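Local coordinates for protein pumilio homology domain family member 4 (Saccharomyces cerevisiae, PDB 3BWT) that binds single-stranded mRNA through its Pumilio homology domain, a curved array of helical Pumilio repeats, and takes part in gene regulation, at residues Q276-D281 and Y286-A291. Numbering follows the deposited sequence.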
ATOM      1  N   GLN A 276     -13.634 -21.586  24.634  1.00 23.79           N
ATOM      2  CA  GLN A 276     -13.361 -20.964  25.920  1.00 26.45           C
ATOM      3  C   GLN A 276     -12.047 -20.191  25.852  1.00 25.44           C
ATOM      4  O   GLN A 276     -11.881 -19.151  26.496  1.00 24.71           O
ATOM      5  CB  GLN A 276     -13.291 -22.012  27.032  1.00 27.14           C
ATOM      6  CG  GLN A 276     -13.398 -21.414  28.435  1.00 31.84           C
ATOM      7  CD  GLN A 276     -12.874 -22.342  29.514  1.00 30.28           C
ATOM      8  OE1 GLN A 276     -13.018 -22.063  30.706  1.00 26.83           O
ATOM      9  NE2 GLN A 276     -12.254 -23.445  29.105  1.00 23.08           N
ATOM     10  N   SER A 277     -11.111 -20.717  25.074  1.00 20.77           N
ATOM     11  CA  SER A 277      -9.859 -20.025  24.832  1.00 27.73           C
ATOM     12  C   SER A 277     -10.113 -18.691  24.132  1.00 27.18           C
ATOM     13  O   SER A 277      -9.552 -17.664  24.519  1.00 25.18           O
ATOM     14  CB  SER A 277      -8.904 -20.902  24.022  1.00 25.64           C
ATOM     15  OG  SER A 277      -8.553 -22.056  24.767  1.00 33.18           O
ATOM     16  N   LEU A 278     -10.969 -18.705  23.116  1.00 20.34           N
ATOM     17  CA  LEU A 278     -11.332 -17.474  22.426  1.00 23.03           C
ATOM     18  C   LEU A 278     -12.035 -16.495  23.358  1.00 25.76           C
ATOM     19  O   LEU A 278     -11.627 -15.339  23.481  1.00 33.25           O
ATOM     20  CB  LEU A 278     -12.222 -17.761  21.223  1.00 24.78           C
ATOM     21  CG  LEU A 278     -11.584 -18.023  19.863  1.00 20.23           C
ATOM     22  CD1 LEU A 278     -10.359 -18.887  19.988  1.00 21.55           C
ATOM     23  CD2 LEU A 278     -12.615 -18.669  18.962  1.00 19.02           C
ATOM     24  N   LEU A 279     -13.101 -16.953  24.002  1.00 25.31           N
ATOM     25  CA  LEU A 279     -13.841 -16.108  24.927  1.00 25.66           C
ATOM     26  C   LEU A 279     -12.897 -15.372  25.867  1.00 27.45           C
ATOM     27  O   LEU A 279     -13.177 -14.244  26.274  1.00 26.40           O
ATOM     28  CB  LEU A 279     -14.818 -16.945  25.751  1.00 28.84           C
ATOM     29  CG  LEU A 279     -15.514 -16.206  26.899  1.00 26.04           C
ATOM     30  CD1 LEU A 279     -16.321 -15.043  26.358  1.00 24.85           C
ATOM     31  CD2 LEU A 279     -16.409 -17.145  27.686  1.00 24.54           C
ATOM     32  N   ASN A 280     -11.777 -16.012  26.199  1.00 26.83           N
ATOM     33  CA  ASN A 280     -10.909 -15.534  27.280  1.00 30.86           C
ATOM     34  C   ASN A 280      -9.610 -14.877  26.831  1.00 28.59           C
ATOM     35  O   ASN A 280      -8.761 -14.512  27.646  1.00 24.08           O
ATOM     36  CB  ASN A 280     -10.615 -16.667  28.264  1.00 26.54           C
ATOM     37  CG  ASN A 280     -11.621 -16.726  29.390  1.00 30.99           C
ATOM     38  OD1 ASN A 280     -11.777 -15.764  30.152  1.00 27.24           O
ATOM     39  ND2 ASN A 280     -12.318 -17.852  29.501  1.00 32.19           N
ATOM     40  N   ASP A 281      -9.471 -14.712  25.527  1.00 27.92           N
ATOM     41  CA  ASP A 281      -8.250 -14.172  24.973  1.00 23.51           C
ATOM     42  C   ASP A 281      -8.398 -12.710  24.563  1.00 23.75           C
ATOM     43  O   ASP A 281      -9.458 -12.278  24.104  1.00 23.76           O
ATOM     44  CB  ASP A 281      -7.798 -15.014  23.784  1.00 23.42           C
ATOM     45  CG  ASP A 281      -6.439 -14.616  23.292  1.00 23.84           C
ATOM     46  OD1 ASP A 281      -5.446 -15.043  23.914  1.00 29.10           O
ATOM     47  OD2 ASP A 281      -6.367 -13.868  22.295  1.00 21.94           O
ATOM     48  N   TYR A 286     -12.589 -11.044  20.139  1.00 24.65           N
ATOM     49  CA  TYR A 286     -13.130 -10.335  18.972  1.00 27.81           C
ATOM     50  C   TYR A 286     -13.453 -11.267  17.818  1.00 22.06           C
ATOM     51  O   TYR A 286     -14.439 -11.071  17.119  1.00 21.24           O
ATOM     52  CB  TYR A 286     -12.145  -9.284  18.464  1.00 21.68           C
ATOM     53  CG  TYR A 286     -11.860  -8.200  19.449  1.00 21.61           C
ATOM     54  CD1 TYR A 286     -12.732  -7.134  19.601  1.00 20.99           C
ATOM     55  CD2 TYR A 286     -10.712  -8.236  20.233  1.00 22.91           C
ATOM     56  CE1 TYR A 286     -12.477  -6.128  20.513  1.00 24.17           C
ATOM     57  CE2 TYR A 286     -10.444  -7.231  21.148  1.00 26.02           C
ATOM     58  CZ  TYR A 286     -11.333  -6.181  21.288  1.00 24.00           C
ATOM     59  OH  TYR A 286     -11.077  -5.184  22.202  1.00 26.10           O
ATOM     60  N   VAL A 287     -12.581 -12.245  17.608  1.00 21.85           N
ATOM     61  CA  VAL A 287     -12.778 -13.275  16.604  1.00 23.12           C
ATOM     62  C   VAL A 287     -14.019 -14.094  16.930  1.00 23.21           C
ATOM     63  O   VAL A 287     -14.810 -14.437  16.052  1.00 21.74           O
ATOM     64  CB  VAL A 287     -11.570 -14.210  16.565  1.00 24.05           C
ATOM     65  CG1 VAL A 287     -11.806 -15.366  15.592  1.00 24.70           C
ATOM     66  CG2 VAL A 287     -10.322 -13.424  16.201  1.00 22.43           C
ATOM     67  N   LEU A 288     -14.178 -14.403  18.208  1.00 24.03           N
ATOM     68  CA  LEU A 288     -15.348 -15.120  18.677  1.00 28.47           C
ATOM     69  C   LEU A 288     -16.597 -14.305  18.391  1.00 25.62           C
ATOM     70  O   LEU A 288     -17.621 -14.848  17.981  1.00 26.54           O
ATOM     71  CB  LEU A 288     -15.247 -15.391  20.182  1.00 25.20           C
ATOM     72  CG  LEU A 288     -16.419 -16.208  20.727  1.00 24.43           C
ATOM     73  CD1 LEU A 288     -16.713 -17.367  19.779  1.00 23.62           C
ATOM     74  CD2 LEU A 288     -16.152 -16.704  22.144  1.00 23.10           C
ATOM     75  N   GLN A 289     -16.504 -13.000  18.623  1.00 21.26           N
ATOM     76  CA  GLN A 289     -17.640 -12.117  18.425  1.00 21.90           C
ATOM     77  C   GLN A 289     -17.955 -11.997  16.947  1.00 25.01           C
ATOM     78  O   GLN A 289     -19.110 -11.869  16.554  1.00 27.51           O
ATOM     79  CB  GLN A 289     -17.367 -10.738  19.007  1.00 22.47           C
ATOM     80  CG  GLN A 289     -18.550  -9.800  18.891  1.00 23.73           C
ATOM     81  CD  GLN A 289     -18.288  -8.458  19.530  1.00 26.98           C
ATOM     82  OE1 GLN A 289     -17.201  -8.212  20.055  1.00 31.59           O
ATOM     83  NE2 GLN A 289     -19.278  -7.571  19.483  1.00 22.93           N
ATOM     84  N   THR A 290     -16.916 -12.035  16.126  1.00 25.58           N
ATOM     85  CA  THR A 290     -17.111 -12.042  14.691  1.00 24.95           C
ATOM     86  C   THR A 290     -17.833 -13.317  14.284  1.00 25.78           C
ATOM     87  O   THR A 290     -18.750 -13.277  13.467  1.00 25.81           O
ATOM     88  CB  THR A 290     -15.789 -11.934  13.940  1.00 19.31           C
ATOM     89  OG1 THR A 290     -15.325 -10.587  14.024  1.00 28.50           O
ATOM     90  CG2 THR A 290     -15.982 -12.285  12.481  1.00 20.21           C
ATOM     91  N   ALA A 291     -17.420 -14.437  14.872  1.00 22.89           N
ATOM     92  CA  ALA A 291     -17.975 -15.744  14.538  1.00 27.36           C
ATOM     93  C   ALA A 291     -19.473 -15.781  14.791  1.00 25.42           C
ATOM     94  O   ALA A 291     -20.242 -16.255  13.957  1.00 24.26           O
ATOM     95  CB  ALA A 291     -17.282 -16.828  15.336  1.00 27.58           C
TER
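Leu288 reaches across to Leu278 and Leu279, and these three buried leucines make up the whole of the close contact between 276-281 and 286-291. The CB atoms of Leu278 and Leu288 meet at 4.0 Å, each CA-CB bond directed at the other segment, and the CA atoms of the same pair lie 6.0 Å apart, which marks this as the point of nearest backbone approach. Leu288 holds CG anti to its backbone N (chi1 -177°), and this carries its CD2 methyl over the 278-279 peptide, where CD2 lies 3.6 Å from Leu279 N and 3.9 Å from Leu279 CB. Leu278 CD2 stays alongside Leu288, 4.4 Å from Leu288 CB, and the Leu278 side chain also touches Ile237 and Ser240 of helix 236-240. Leu279 presents its CB to CD2 of Leu288, while its side chain also packs on Ile327 of helix 322-328 and on Leu313. No hydrogen bond crosses between the segments, so the join is one of apolar packing, burying 190 Å² in total.

The connection is short: Asp281 N bonds to Leu278 O at 3.0 Å where helix 256-279 ends, and Asp281 OD2 accepts from the backbone N atoms of Tyr283 and Gly284, capping the start of helix 284-298. Val287, one residue before Leu288, packs against Ser246 and Leu253 of helix 245-253. The arrangement is that of two successive helices, 256-279 and 284-298, packed through leucines across a short connection, their facing segments both falling in Pumilio repeat 8 of the PUF RNA-binding domain's helical-repeat fold.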